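Local coordinates for organic hydroperoxide resistance protein OhrB (Bacillus subtilis, PDB 2BJO) that takes part in resistance to organic hydroperoxides as a stress-response member of the OsmC/Ohr family, at residues E74-V79 / T95-T100. The protein carries 3 engineered substitutions. Residues are numbered along the deposited sequence; the frame is centred on the assembly and turned at random.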
loop_
_atom_site.group_PDB
_atom_site.type_symbol
_atom_site.label_atom_id
_atom_site.label_comp_id
_atom_site.label_asym_id
_atom_site.label_seq_id
_atom_site.Cartn_x
_atom_site.Cartn_y
_atom_site.Cartn_z
ATOM N N GLU A 74 -5.671 -10.467 14.715
ATOM C CA GLU A 74 -4.390 -9.823 14.484
ATOM C C GLU A 74 -3.872 -10.453 13.212
ATOM O O GLU A 74 -3.785 -11.691 13.108
ATOM C CB GLU A 74 -3.386 -10.027 15.608
ATOM C CG GLU A 74 -3.713 -9.265 16.871
ATOM C CD GLU A 74 -2.689 -9.436 17.986
ATOM O OE1 GLU A 74 -1.520 -9.777 17.716
ATOM O OE2 GLU A 74 -3.042 -9.239 19.169
ATOM N N ILE A 75 -3.559 -9.569 12.265
ATOM C CA ILE A 75 -2.957 -9.902 10.975
ATOM C C ILE A 75 -1.595 -9.220 10.820
ATOM O O ILE A 75 -1.506 -7.980 10.793
ATOM C CB ILE A 75 -3.883 -9.521 9.812
ATOM C CG1 ILE A 75 -5.178 -10.333 10.022
ATOM C CG2 ILE A 75 -3.194 -9.802 8.486
ATOM C CD1 ILE A 75 -6.319 -9.826 9.292
ATOM N N GLU A 76 -0.569 -10.060 10.706
ATOM C CA GLU A 76 0.766 -9.551 10.432
ATOM C C GLU A 76 1.008 -9.608 8.934
ATOM O O GLU A 76 1.154 -10.684 8.389
ATOM C CB GLU A 76 1.917 -10.287 11.122
ATOM C CG GLU A 76 3.237 -9.495 11.101
ATOM C CD GLU A 76 4.456 -10.310 11.529
ATOM O OE1 GLU A 76 4.547 -11.543 11.402
ATOM O OE2 GLU A 76 5.425 -9.730 12.040
ATOM N N GLY A 77 1.071 -8.442 8.300
ATOM C CA GLY A 77 1.468 -8.344 6.904
ATOM C C GLY A 77 2.986 -8.317 6.813
ATOM O O GLY A 77 3.624 -7.548 7.535
ATOM N N GLN A 78 3.533 -9.158 5.937
ATOM C CA GLN A 78 4.977 -9.296 5.721
ATOM C C GLN A 78 5.250 -9.111 4.220
ATOM O O GLN A 78 4.918 -9.954 3.374
ATOM C CB GLN A 78 5.490 -10.646 6.214
ATOM C CG GLN A 78 5.031 -10.988 7.616
ATOM C CD GLN A 78 5.450 -12.379 7.996
ATOM O OE1 GLN A 78 5.786 -13.180 7.124
ATOM N NE2 GLN A 78 5.443 -12.675 9.293
ATOM N N VAL A 79 5.845 -7.971 3.888
ATOM C CA VAL A 79 6.075 -7.601 2.516
ATOM C C VAL A 79 7.571 -7.598 2.241
ATOM O O VAL A 79 8.284 -6.787 2.840
ATOM C CB VAL A 79 5.446 -6.218 2.229
ATOM C CG1 VAL A 79 5.879 -5.670 0.843
ATOM C CG2 VAL A 79 3.938 -6.266 2.353
ATOM N N THR A 95 3.413 -12.185 2.586
ATOM C CA THR A 95 2.817 -13.190 3.458
ATOM C C THR A 95 1.899 -12.485 4.468
ATOM O O THR A 95 2.218 -11.418 4.991
ATOM C CB THR A 95 3.914 -14.102 4.054
ATOM O OG1 THR A 95 4.468 -14.878 2.978
ATOM C CG2 THR A 95 3.358 -15.067 5.084
ATOM N N LEU A 96 0.731 -13.061 4.750
ATOM C CA LEU A 96 -0.178 -12.586 5.790
ATOM C C LEU A 96 -0.352 -13.703 6.821
ATOM O O LEU A 96 -0.770 -14.797 6.451
ATOM C CB LEU A 96 -1.534 -12.135 5.225
ATOM C CG LEU A 96 -1.557 -11.040 4.150
ATOM C CD1 LEU A 96 -2.894 -10.983 3.421
ATOM C CD2 LEU A 96 -1.229 -9.658 4.702
ATOM N N VAL A 97 -0.041 -13.433 8.090
ATOM C CA VAL A 97 -0.129 -14.438 9.157
ATOM C C VAL A 97 -1.345 -13.997 9.961
ATOM O O VAL A 97 -1.339 -12.932 10.579
ATOM C CB VAL A 97 1.105 -14.550 10.053
ATOM C CG1 VAL A 97 0.996 -15.768 10.995
ATOM C CG2 VAL A 97 2.386 -14.712 9.243
ATOM N N VAL A 98 -2.383 -14.828 9.937
ATOM C CA VAL A 98 -3.653 -14.490 10.551
ATOM C C VAL A 98 -3.897 -15.215 11.876
ATOM O O VAL A 98 -3.935 -16.453 11.909
ATOM C CB VAL A 98 -4.795 -14.802 9.568
ATOM C CG1 VAL A 98 -6.119 -14.347 10.154
ATOM C CG2 VAL A 98 -4.546 -14.146 8.213
ATOM N N ASN A 99 -4.049 -14.417 12.931
ATOM C CA ASN A 99 -4.349 -14.854 14.282
ATOM C C ASN A 99 -5.803 -14.470 14.516
ATOM O O ASN A 99 -6.097 -13.279 14.624
ATOM C CB ASN A 99 -3.399 -14.259 15.325
ATOM C CG ASN A 99 -3.752 -14.644 16.770
ATOM O OD1 ASN A 99 -4.523 -15.560 17.047
ATOM N ND2 ASN A 99 -3.192 -13.905 17.719
ATOM N N THR A 100 -6.682 -15.468 14.576
ATOM C CA THR A 100 -8.087 -15.282 14.937
ATOM C C THR A 100 -8.501 -15.872 16.295
ATOM O O THR A 100 -9.627 -16.352 16.457
ATOM C CB THR A 100 -9.021 -15.871 13.872
ATOM O OG1 THR A 100 -8.674 -17.246 13.647
ATOM C CG2 THR A 100 -8.954 -15.071 12.605
#
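One face of the Gln78 amide lies over two methyls of the neighbouring strand: Thr95 CG2, 3.7 Å from OE1, and Val97 CG2, 3.7 Å from NE2. At the amide's edge NE2 gives a hydrogen bond to Glu76 OE1, two residues back on its own strand; Glu76 OE1 lies close to the amide plane of Gln78, while the amide nitrogen comes to it from above the carboxylate, 57° out of its plane. That bond probably holds the amide's rotation. With CG beside the backbone N (chi1 -49°) and the chain extended beyond it, Gln78 CB and CG pass over Thr95 O. At the far end Asn99 CB rests on Glu74 O, while Asn99 OD1 turns to the backbone N of Lys101. Residues 74-79 and 95-99 belong to an antiparallel beta hairpin of the OsmC fold, with hydrogen-bonded pairs at Glu74-Asn99, Glu76-Val97 and Gln78-Thr95, and with Asn99 N to Glu74 O at 2.7 Å. On the buried face, Ile75 CG1 lies alongside Val98 CG1 at 4.1 Å, and Leu96 CD2 settles 3.7 Å from Gly77 CA; helix 44-65 packs against Leu96. A strand of the second subunit pairs with Ile75 to Val79, continuing the sheet across the interface.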